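PDB 3UGS: isoprenyl transferase from Campylobacter jejuni, which probably condenses isopentenyl diphosphate with allylic diphosphates to build the long prenyl chain of undecaprenyl diphosphate, as a magnesium-dependent homodimer. Local coordinates for residues Ala58-Thr61 with Glu62-Lys65; Trp64-Pro67 with Lys68-Asp72; Ile132-Ala136 with Arg137-Ile141; Glu153-Glu156 with Glu157-Thr160. All coordinates share one frame; numbering follows the deposited sequence.

In the fold
All four contacts are local turns at the ends of helices or strands, but their depth differs. Interaction 3 is buried, interaction 1 partly so, and interactions 2 and 4 lie at the surface. Interactions 1 and 2 share Trp64 and Lys65 and follow the chain from strand 53-60 into helix 68-88. Interaction 3 leaves the neighbouring strand 126-134, and Phe59 O and Tyr134 N, probably hydrogen-bonded, join it to interaction 1. Interaction 4 starts the next helix, 156-161, where Leu159 packs on Ile140. Rings and a pocket amide dominate interaction 1, a salt bridge interaction 2, a buried tyrosine-glutamate bond interaction 3, and asparagine capping interaction 4.

Interaction 1: Ala58-Thr61 with Glu62-Lys65; sequences AFST and ENWK. With FFT ((2Z,6Z)-3,7,11-trimethyldodeca-2,6,10-trien-1-yl dihydrogen phosphate), chain C.
Phe59 and Trp64 form the tight half of this turn. They meet as a T-shaped (edge-to-face) pair, the ring of Phe59 and the six-membered ring of Trp64 having centroids 4.7 Å apart and planes at 71°. Phe59 CE2 is driven over the middle of the indole and comes within 3.3 Å of Trp64 CE2. One face of the phenyl is covered by Asn63, whose CB lies 3.4 Å from the Phe59 ring centroid in a CH-pi contact. With CG anti to the backbone N (chi1 -166°), Phe59 lays its ring across both residues; Ile71 and Ile74 of helix 68-88 pack against it, while Trp64 NE1 bonds Ser133 OG and Arg104 makes a cation-pi contact with the indole. Beside the rings, Ser60 N gives its hydrogen to Asn63 OD1 at 2.8 Å, from well above the amide plane, and Asn63 N gives its own to Ser60 OG at 3.2 Å. The first bond, with ND2 bonded to Gly224 O of the second subunit, fixes the amide; the second ties the backbone where parallel strand 53-60 enters a short 3-10 turn bordering the substrate pocket of the cis-prenyltransferase fold. Asn63, the proton acceptor by similarity, has OD1 3.4 Å from C12 of the bound farnesyl monophosphate. The other side, at Thr61 and Glu62, is partly exposed and held by polar bonds, not by packing. Thr61 OG1 donates to Glu62 OE1 at 2.8 Å, from above the carboxylate plane, and Glu62 OE2 is held by Asn183 and by Tyr191 of the second subunit.

Interaction 2: Trp64-Pro67 with Lys68-Asp72; sequences WKRP and KDEID
Arg66 and Pro67 meet Glu70 and Ile71 where helix 68-88 begins, with Pro67 in the N-cap position and the preceding 3-10 turn leading into it. The electrostatic part is one salt bridge from the residue before the N-cap to the first turn: Arg66 NH1 reaches Glu70 OE1 at 2.8 Å. The carboxylate oxygen lies close to the guanidinium plane, whereas the arginine comes in from above the carboxylate, 49° out of its plane. The Arg66 chain is extended from CG to NE (chi2 -179°), which carries its head across Glu70 at about a right angle. The other end of the guanidinium is used as well, NH2 being bonded to Gly16 O of the substrate-binding loop, so two partners set its rotation. By similarity Arg66 binds substrate, and its nearest side-chain atom is about 5 Å from the nearest atom of the bound farnesyl monophosphate. A second, longer salt bridge, Lys68 NZ to Asp72 OD2 at 3.4 Å, links residues one turn apart within the helix. Van der Waals contact centres on Ile71, which tucks under the loop: its CG1 is 3.8 Å from Arg66 CB, its CD1 lies 3.3 Å from Arg66 O, and its CG2 makes a looser apolar contact with Trp64 CZ3. Pro67 lies alongside Glu70, pointing the same way, with CD 3.6 Å from Glu70 OE1. The backbone bonds converge on one acceptor. Pro67 O receives a weak bond from Glu70 N and a nearly straight one from Ile71 N, 3.2 Å long with an N-H...O angle of 171°.

Interaction 3: Ile132-Ala136 with Arg137-Ile141; sequences ISYGA and RDEII
Ala136, Glu139 and Tyr134 carry this buried turn, in which the chain leaves strand 126-134 and enters helix 136-149 through Gly135 at the N-cap. Ala136 opens the helix. Its carbonyl oxygen takes a helical bond from Ile140 N at 2.8 Å, and Ile140 CG1 lies 3.1 Å from the same oxygen, close against the peptide. The first such bond comes one residue earlier, where Gly135 O receives Glu139 N, also at 2.8 Å, from a donor tilted out of the carbonyl plane by 20°. Glu139 then turns back toward the strand. Its CG stands anti to the backbone N (chi1 -169°) and the chain beyond is extended, bringing the carboxylate to the edge of the Tyr134 ring with the two planes 67° apart. There Tyr134 OH donates to Glu139 OE1 at 2.7 Å, meeting it from above the carboxylate, and Glu139 CD lies 3.7 Å from Tyr134 CE1. The carboxylate is further satisfied by Gln188 NE2 at OE1 and by Leu165 N at OE2, a set of donors that would probably keep it ionised despite burial. The strand-to-helix step belongs to the alternating beta-alpha order of the parallel sheet. Asn183 OD1 accepts from Arg137 N and, weakly, from Ala136 N, while on the sheet side Tyr134 shares backbone bonds with Phe59 and Thr61 at the end of neighbouring strand 53-60. On the helix side, 136-149 faces the second subunit, where Ile140 packs on its own counterpart and Arg137 NH2 bonds Trp187 O and forms a salt bridge with Asp168, both of that chain.

Interaction 4: Glu153-Glu156 with Glu157-Thr160; sequences ELNE and ENLT
Asn155 and Asn158 meet in a local helix cap at the protein surface, where the loop following helix 136-149 turns into the short helix 156-161. Asn155 is the N-cap residue: its OD1 accepts from Asn158 N at 2.8 Å, with an N-H...O angle of 163° and the donor nearly in line with the carbonyl. Its CG sits between the backbone N and the carbonyl carbon (chi1 68°), which swings the amide over the first turn. Asn158 answers in the other direction. Its ND2 reaches back to Glu153 O at 2.9 Å, on a lone pair in the carbonyl plane; the two amide planes are 20° apart, and the loop is pinned three residues ahead of the helix start. The helical bonds follow, Leu159 N to Asn155 O at 3.1 Å and Thr160 N to Glu156 O at 3.0 Å. Glu156 O is gripped twice, because Thr160 OG1 donates to it as well, at 2.7 Å and from the opposite face of its plane. That hydroxyl has Trp187 NE1 as a second partner. Inward, Leu159 packs on Ala143 and Ala144 of helix 136-149 and on Ile141 of the second subunit, while Glu156 packs on Arg137 of that chain. An asparagine whose carboxamide oxygen accepts from the backbone N-H three residues on is a classic N-cap at the start of a helix.

Interaction 1: Ala58-Thr61 with Glu62-Lys65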
loop_
_atom_site.group_PDB
_atom_site.type_symbol
_atom_site.label_atom_id
_atom_site.label_comp_id
_atom_site.label_asym_id
_atom_site.label_seq_id
_atom_site.Cartn_x
_atom_site.Cartn_y
_atom_site.Cartn_z
ATOM N N ALA A 58 -0.882 11.870 11.339
ATOM C CA ALA A 58 -1.690 12.620 12.329
ATOM C C ALA A 58 -3.179 12.618 12.007
ATOM O O ALA A 58 -4.003 12.227 12.818
ATOM C CB ALA A 58 -1.181 14.048 12.447
ATOM N N PHE A 59 -3.483 13.087 10.804
ATOM C CA PHE A 59 -4.861 13.297 10.328
ATOM C C PHE A 59 -4.942 13.106 8.792
ATOM O O PHE A 59 -4.130 13.635 7.991
ATOM C CB PHE A 59 -5.362 14.713 10.696
ATOM C CG PHE A 59 -6.867 14.911 10.546
ATOM C CD1 PHE A 59 -7.726 14.656 11.591
ATOM C CD2 PHE A 59 -7.411 15.380 9.358
ATOM C CE1 PHE A 59 -9.108 14.864 11.467
ATOM C CE2 PHE A 59 -8.781 15.574 9.207
ATOM C CZ PHE A 59 -9.636 15.299 10.259
ATOM N N SER A 60 -5.952 12.369 8.385
ATOM C CA SER A 60 -6.099 12.053 6.978
ATOM C C SER A 60 -7.255 12.752 6.323
ATOM O O SER A 60 -8.055 13.389 6.986
ATOM C CB SER A 60 -6.272 10.548 6.783
ATOM O OG SER A 60 -7.500 10.129 7.340
ATOM N N THR A 61 -7.342 12.608 5.003
ATOM C CA THR A 61 -8.440 13.225 4.238
ATOM C C THR A 61 -9.806 12.633 4.636
ATOM O O THR A 61 -10.796 13.333 4.760
ATOM C CB THR A 61 -8.238 13.159 2.713
ATOM O OG1 THR A 61 -7.799 11.835 2.321
ATOM C CG2 THR A 61 -7.225 14.258 2.271
ATOM N N GLU A 62 -9.825 11.337 4.863
ATOM C CA GLU A 62 -11.074 10.613 5.307
ATOM C C GLU A 62 -11.509 10.956 6.751
ATOM O O GLU A 62 -12.693 10.943 7.079
ATOM C CB GLU A 62 -10.930 9.095 5.204
ATOM C CG GLU A 62 -10.845 8.579 3.787
ATOM C CD GLU A 62 -9.473 8.904 3.181
ATOM O OE1 GLU A 62 -9.438 9.609 2.143
ATOM O OE2 GLU A 62 -8.429 8.487 3.794
ATOM N N ASN A 63 -10.522 11.266 7.578
ATOM C CA ASN A 63 -10.738 11.681 8.982
ATOM C C ASN A 63 -11.692 12.881 9.096
ATOM O O ASN A 63 -12.285 13.146 10.152
ATOM C CB ASN A 63 -9.436 12.021 9.713
ATOM C CG ASN A 63 -8.597 10.783 10.058
ATOM O OD1 ASN A 63 -7.377 10.886 10.268
ATOM N ND2 ASN A 63 -9.223 9.639 10.119
ATOM N N TRP A 64 -11.836 13.603 7.992
ATOM C CA TRP A 64 -12.780 14.759 7.946
ATOM C C TRP A 64 -14.224 14.353 8.110
ATOM O O TRP A 64 -15.095 15.175 8.319
ATOM C CB TRP A 64 -12.620 15.550 6.673
ATOM C CG TRP A 64 -11.350 16.345 6.633
ATOM C CD1 TRP A 64 -10.241 16.172 5.798
ATOM C CD2 TRP A 64 -11.017 17.470 7.487
ATOM N NE1 TRP A 64 -9.276 17.097 6.078
ATOM C CE2 TRP A 64 -9.687 17.922 7.071
ATOM C CE3 TRP A 64 -11.669 18.139 8.496
ATOM C CZ2 TRP A 64 -9.063 19.008 7.675
ATOM C CZ3 TRP A 64 -11.038 19.218 9.083
ATOM C CH2 TRP A 64 -9.753 19.637 8.698
ATOM N N LYS A 65 -14.490 13.071 7.990
ATOM C CA LYS A 65 -15.871 12.561 8.119
ATOM C C LYS A 65 -16.140 12.058 9.525
ATOM O O LYS A 65 -17.239 11.596 9.864
ATOM C CB LYS A 65 -16.174 11.463 7.119
ATOM C CG LYS A 65 -16.351 11.974 5.689
ATOM C CD LYS A 65 -15.406 11.244 4.741
HETATM O O3 FFT C . -6.267 2.385 10.295
HETATM P P FFT C . -6.790 3.221 11.432
HETATM O O1 FFT C . -6.054 2.995 12.717
HETATM O O2 FFT C . -8.307 3.176 11.483
HETATM O O FFT C . -6.466 4.777 11.109
HETATM C C14 FFT C . -5.115 5.283 11.169
HETATM C C13 FFT C . -5.036 6.691 10.625
HETATM C C11 FFT C . -4.558 7.710 11.332
HETATM C C12 FFT C . -4.512 9.072 10.750
HETATM C C10 FFT C . -3.959 7.515 12.698
HETATM C C9 FFT C . -4.608 8.386 13.735
HETATM C C8 FFT C . -4.194 7.923 15.119
HETATM C C6 FFT C . -3.442 8.695 15.928
HETATM C C7 FFT C . -3.054 8.246 17.318
HETATM C C5 FFT C . -2.983 10.041 15.441
HETATM C C4 FFT C . -2.883 10.922 16.665
HETATM C C3 FFT C . -2.780 12.385 16.307
HETATM C C1 FFT C . -2.327 13.259 17.238
HETATM C C2 FFT C . -1.927 12.775 18.623
HETATM C C FFT C . -2.222 14.725 16.870
#

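Interaction 2: Trp64-Pro67 with Lys68-Asp72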
loop_
_atom_site.group_PDB
_atom_site.type_symbol
_atom_site.label_atom_id
_atom_site.label_comp_id
_atom_site.label_asym_id
_atom_site.label_seq_id
_atom_site.Cartn_x
_atom_site.Cartn_y
_atom_site.Cartn_z
ATOM N N TRP A 64 -11.836 13.603 7.992
ATOM C CA TRP A 64 -12.780 14.759 7.946
ATOM C C TRP A 64 -14.224 14.353 8.110
ATOM O O TRP A 64 -15.095 15.175 8.319
ATOM C CB TRP A 64 -12.620 15.550 6.673
ATOM C CG TRP A 64 -11.350 16.345 6.633
ATOM C CD1 TRP A 64 -10.241 16.172 5.798
ATOM C CD2 TRP A 64 -11.017 17.470 7.487
ATOM N NE1 TRP A 64 -9.276 17.097 6.078
ATOM C CE2 TRP A 64 -9.687 17.922 7.071
ATOM C CE3 TRP A 64 -11.669 18.139 8.496
ATOM C CZ2 TRP A 64 -9.063 19.008 7.675
ATOM C CZ3 TRP A 64 -11.038 19.218 9.083
ATOM C CH2 TRP A 64 -9.753 19.637 8.698
ATOM N N LYS A 65 -14.490 13.071 7.990
ATOM C CA LYS A 65 -15.871 12.561 8.119
ATOM C C LYS A 65 -16.140 12.058 9.525
ATOM O O LYS A 65 -17.239 11.596 9.864
ATOM C CB LYS A 65 -16.174 11.463 7.119
ATOM C CG LYS A 65 -16.351 11.974 5.689
ATOM C CD LYS A 65 -15.406 11.244 4.741
ATOM N N ARG A 66 -15.108 12.155 10.343
ATOM C CA ARG A 66 -15.231 11.903 11.789
ATOM C C ARG A 66 -16.151 12.928 12.452
ATOM O O ARG A 66 -16.210 14.080 12.031
ATOM C CB ARG A 66 -13.886 12.038 12.500
ATOM C CG ARG A 66 -13.015 10.788 12.522
ATOM C CD ARG A 66 -11.765 11.172 13.296
ATOM N NE ARG A 66 -10.716 10.183 13.295
ATOM C CZ ARG A 66 -10.567 9.246 14.216
ATOM N NH1 ARG A 66 -11.423 9.148 15.227
ATOM N NH2 ARG A 66 -9.551 8.393 14.119
ATOM N N PRO A 67 -16.832 12.527 13.528
ATOM C CA PRO A 67 -17.605 13.483 14.322
ATOM C C PRO A 67 -16.775 14.709 14.671
ATOM O O PRO A 67 -15.587 14.627 14.934
ATOM C CB PRO A 67 -17.935 12.704 15.584
ATOM C CG PRO A 67 -17.874 11.265 15.183
ATOM C CD PRO A 67 -16.862 11.164 14.090
ATOM N N LYS A 68 -17.444 15.842 14.679
ATOM C CA LYS A 68 -16.767 17.119 14.867
ATOM C C LYS A 68 -16.010 17.167 16.199
ATOM O O LYS A 68 -14.950 17.757 16.285
ATOM C CB LYS A 68 -17.738 18.293 14.739
ATOM C CG LYS A 68 -17.077 19.676 14.760
ATOM C CD LYS A 68 -17.129 20.272 16.173
ATOM C CE LYS A 68 -17.162 21.810 16.195
ATOM N NZ LYS A 68 -17.705 22.405 17.467
ATOM N N ASP A 69 -16.586 16.565 17.225
ATOM C CA ASP A 69 -15.949 16.511 18.576
ATOM C C ASP A 69 -14.579 15.776 18.557
ATOM O O ASP A 69 -13.623 16.159 19.232
ATOM C CB ASP A 69 -16.858 15.866 19.636
ATOM C CG ASP A 69 -18.120 16.737 19.976
ATOM O OD1 ASP A 69 -18.231 17.954 19.571
ATOM O OD2 ASP A 69 -19.023 16.162 20.647
ATOM N N GLU A 70 -14.494 14.739 17.738
ATOM C CA GLU A 70 -13.256 13.932 17.644
ATOM C C GLU A 70 -12.167 14.693 16.921
ATOM O O GLU A 70 -11.011 14.700 17.304
ATOM C CB GLU A 70 -13.481 12.608 16.948
ATOM C CG GLU A 70 -14.352 11.667 17.739
ATOM C CD GLU A 70 -14.433 10.291 17.135
ATOM O OE1 GLU A 70 -13.949 10.103 15.998
ATOM O OE2 GLU A 70 -14.993 9.393 17.799
ATOM N N ILE A 71 -12.580 15.332 15.844
ATOM C CA ILE A 71 -11.680 16.205 15.052
ATOM C C ILE A 71 -11.097 17.299 15.943
ATOM O O ILE A 71 -9.899 17.613 15.933
ATOM C CB ILE A 71 -12.389 16.833 13.837
ATOM C CG1 ILE A 71 -12.867 15.690 12.937
ATOM C CG2 ILE A 71 -11.454 17.824 13.121
ATOM C CD1 ILE A 71 -13.665 16.121 11.736
ATOM N N ASP A 72 -12.004 17.874 16.704
ATOM C CA ASP A 72 -11.682 18.979 17.664
ATOM C C ASP A 72 -10.541 18.614 18.615
ATOM O O ASP A 72 -9.565 19.330 18.754
ATOM C CB ASP A 72 -12.907 19.396 18.477
ATOM C CG ASP A 72 -13.862 20.265 17.673
ATOM O OD1 ASP A 72 -13.496 20.666 16.526
ATOM O OD2 ASP A 72 -14.974 20.541 18.191
#

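Interaction 3: Ile132-Ala136 with Arg137-Ile141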
loop_
_atom_site.group_PDB
_atom_site.type_symbol
_atom_site.label_atom_id
_atom_site.label_comp_id
_atom_site.label_asym_id
_atom_site.label_seq_id
_atom_site.Cartn_x
_atom_site.Cartn_y
_atom_site.Cartn_z
ATOM N N ILE A 132 -0.709 15.507 7.651
ATOM C CA ILE A 132 -1.901 16.218 8.214
ATOM C C ILE A 132 -2.875 16.626 7.141
ATOM O O ILE A 132 -2.503 17.301 6.186
ATOM C CB ILE A 132 -1.564 17.522 8.961
ATOM C CG1 ILE A 132 -0.333 17.334 9.798
ATOM C CG2 ILE A 132 -2.727 17.961 9.834
ATOM C CD1 ILE A 132 0.251 18.671 10.250
ATOM N N SER A 133 -4.130 16.249 7.348
ATOM C CA SER A 133 -5.129 16.331 6.284
ATOM C C SER A 133 -4.497 15.729 5.017
ATOM O O SER A 133 -4.488 16.295 3.947
ATOM C CB SER A 133 -5.544 17.776 6.006
ATOM O OG SER A 133 -6.454 17.797 4.903
ATOM N N TYR A 134 -3.909 14.583 5.214
ATOM C CA TYR A 134 -3.161 13.891 4.171
ATOM C C TYR A 134 -3.823 12.587 3.754
ATOM O O TYR A 134 -4.297 11.809 4.546
ATOM C CB TYR A 134 -1.729 13.602 4.610
ATOM C CG TYR A 134 -1.041 12.607 3.742
ATOM C CD1 TYR A 134 -0.153 13.017 2.749
ATOM C CD2 TYR A 134 -1.312 11.257 3.868
ATOM C CE1 TYR A 134 0.471 12.094 1.920
ATOM C CE2 TYR A 134 -0.713 10.344 3.048
ATOM C CZ TYR A 134 0.180 10.753 2.077
ATOM O OH TYR A 134 0.782 9.799 1.257
ATOM N N GLY A 135 -3.814 12.352 2.466
ATOM C CA GLY A 135 -4.186 11.057 1.931
ATOM C C GLY A 135 -3.298 10.703 0.765
ATOM O O GLY A 135 -2.882 11.594 0.009
ATOM N N ALA A 136 -3.023 9.407 0.614
ATOM C CA ALA A 136 -2.054 8.921 -0.414
ATOM C C ALA A 136 -2.622 9.138 -1.785
ATOM O O ALA A 136 -1.948 9.550 -2.705
ATOM C CB ALA A 136 -1.702 7.450 -0.229
ATOM N N ARG A 137 -3.899 8.841 -1.899
ATOM C CA ARG A 137 -4.578 8.954 -3.191
ATOM C C ARG A 137 -4.552 10.419 -3.653
ATOM O O ARG A 137 -4.267 10.732 -4.785
ATOM C CB ARG A 137 -6.013 8.424 -3.143
ATOM C CG ARG A 137 -6.120 6.908 -3.225
ATOM C CD ARG A 137 -7.563 6.457 -3.031
ATOM N NE ARG A 137 -7.740 4.989 -3.053
ATOM C CZ ARG A 137 -8.907 4.383 -3.271
ATOM N NH1 ARG A 137 -9.978 5.101 -3.485
ATOM N NH2 ARG A 137 -9.007 3.061 -3.254
ATOM N N ASP A 138 -4.837 11.290 -2.717
ATOM C CA ASP A 138 -4.838 12.752 -2.929
ATOM C C ASP A 138 -3.434 13.218 -3.247
ATOM O O ASP A 138 -3.219 13.991 -4.136
ATOM C CB ASP A 138 -5.416 13.478 -1.682
ATOM C CG ASP A 138 -5.244 15.018 -1.719
ATOM O OD1 ASP A 138 -6.016 15.686 -2.402
ATOM O OD2 ASP A 138 -4.366 15.582 -1.016
ATOM N N GLU A 139 -2.454 12.738 -2.495
ATOM C CA GLU A 139 -1.039 13.104 -2.754
ATOM C C GLU A 139 -0.681 12.721 -4.199
ATOM O O GLU A 139 -0.116 13.483 -4.998
ATOM C CB GLU A 139 -0.102 12.420 -1.789
ATOM C CG GLU A 139 1.334 12.974 -1.846
ATOM C CD GLU A 139 2.385 12.032 -1.225
ATOM O OE1 GLU A 139 2.067 10.830 -0.885
ATOM O OE2 GLU A 139 3.559 12.494 -1.101
ATOM N N ILE A 140 -1.087 11.520 -4.550
ATOM C CA ILE A 140 -0.820 10.982 -5.906
ATOM C C ILE A 140 -1.432 11.856 -7.021
ATOM O O ILE A 140 -0.812 12.138 -8.050
ATOM C CB ILE A 140 -1.271 9.531 -6.067
ATOM C CG1 ILE A 140 -0.392 8.609 -5.197
ATOM C CG2 ILE A 140 -1.201 9.099 -7.533
ATOM C CD1 ILE A 140 -0.810 7.154 -5.242
ATOM N N ILE A 141 -2.655 12.289 -6.790
ATOM C CA ILE A 141 -3.377 13.185 -7.754
ATOM C C ILE A 141 -2.678 14.525 -7.873
ATOM O O ILE A 141 -2.466 15.050 -8.941
ATOM C CB ILE A 141 -4.865 13.409 -7.399
ATOM C CG1 ILE A 141 -5.752 12.528 -8.292
ATOM C CG2 ILE A 141 -5.309 14.815 -7.825
ATOM C CD1 ILE A 141 -5.696 11.047 -8.107
#

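Interaction 4: Glu153-Glu156 with Glu157-Thr160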
loop_
_atom_site.group_PDB
_atom_site.type_symbol
_atom_site.label_atom_id
_atom_site.label_comp_id
_atom_site.label_asym_id
_atom_site.label_seq_id
_atom_site.Cartn_x
_atom_site.Cartn_y
_atom_site.Cartn_z
ATOM N N GLU A 153 6.642 14.676 -18.913
ATOM C CA GLU A 153 6.010 13.414 -19.302
ATOM C C GLU A 153 5.458 12.690 -18.060
ATOM O O GLU A 153 6.103 12.605 -17.009
ATOM C CB GLU A 153 6.979 12.484 -20.017
ATOM C CG GLU A 153 6.344 11.215 -20.601
ATOM C CD GLU A 153 7.400 10.135 -20.873
ATOM O OE1 GLU A 153 8.585 10.518 -21.120
ATOM O OE2 GLU A 153 7.066 8.913 -20.810
ATOM N N LEU A 154 4.260 12.170 -18.209
ATOM C CA LEU A 154 3.566 11.502 -17.116
ATOM C C LEU A 154 4.048 10.060 -17.034
ATOM O O LEU A 154 3.625 9.185 -17.744
ATOM C CB LEU A 154 2.068 11.598 -17.301
ATOM C CG LEU A 154 1.210 11.254 -16.088
ATOM C CD1 LEU A 154 1.587 12.031 -14.818
ATOM C CD2 LEU A 154 -0.267 11.488 -16.404
ATOM N N ASN A 155 5.006 9.859 -16.162
ATOM C CA ASN A 155 5.609 8.550 -15.964
ATOM C C ASN A 155 5.885 8.312 -14.473
ATOM O O ASN A 155 5.653 9.177 -13.654
ATOM C CB ASN A 155 6.837 8.373 -16.864
ATOM C CG ASN A 155 8.015 9.276 -16.486
ATOM O OD1 ASN A 155 8.117 9.829 -15.383
ATOM N ND2 ASN A 155 8.920 9.410 -17.411
ATOM N N GLU A 156 6.389 7.143 -14.146
ATOM C CA GLU A 156 6.663 6.786 -12.736
ATOM C C GLU A 156 7.660 7.684 -12.028
ATOM O O GLU A 156 7.454 8.057 -10.877
ATOM C CB GLU A 156 7.133 5.336 -12.617
ATOM C CG GLU A 156 5.969 4.383 -12.436
ATOM C CD GLU A 156 6.365 2.903 -12.402
ATOM O OE1 GLU A 156 7.092 2.474 -11.471
ATOM O OE2 GLU A 156 5.922 2.165 -13.308
ATOM N N GLU A 157 8.760 7.977 -12.712
ATOM C CA GLU A 157 9.827 8.762 -12.123
ATOM C C GLU A 157 9.387 10.174 -11.864
ATOM O O GLU A 157 9.620 10.720 -10.799
ATOM C CB GLU A 157 11.049 8.760 -12.984
ATOM C CG GLU A 157 11.571 7.349 -13.279
ATOM C CD GLU A 157 10.851 6.627 -14.449
ATOM O OE1 GLU A 157 9.687 6.956 -14.816
ATOM O OE2 GLU A 157 11.457 5.678 -14.996
ATOM N N ASN A 158 8.711 10.751 -12.831
ATOM C CA ASN A 158 8.280 12.126 -12.673
ATOM C C ASN A 158 7.236 12.312 -11.599
ATOM O O ASN A 158 7.227 13.286 -10.888
ATOM C CB ASN A 158 7.807 12.723 -13.994
ATOM C CG ASN A 158 8.978 13.138 -14.900
ATOM O OD1 ASN A 158 10.007 13.581 -14.415
ATOM N ND2 ASN A 158 8.812 12.998 -16.209
ATOM N N LEU A 159 6.342 11.349 -11.480
ATOM C CA LEU A 159 5.294 11.411 -10.474
ATOM C C LEU A 159 5.903 11.244 -9.089
ATOM O O LEU A 159 5.580 11.937 -8.165
ATOM C CB LEU A 159 4.243 10.364 -10.766
ATOM C CG LEU A 159 3.065 9.998 -9.851
ATOM C CD1 LEU A 159 3.475 9.463 -8.484
ATOM C CD2 LEU A 159 2.136 11.172 -9.725
ATOM N N THR A 160 6.821 10.319 -8.968
ATOM C CA THR A 160 7.554 10.146 -7.717
ATOM C C THR A 160 8.160 11.451 -7.221
ATOM O O THR A 160 7.969 11.862 -6.090
ATOM C CB THR A 160 8.659 9.091 -7.897
ATOM O OG1 THR A 160 8.028 7.872 -8.296
ATOM C CG2 THR A 160 9.440 8.882 -6.678
#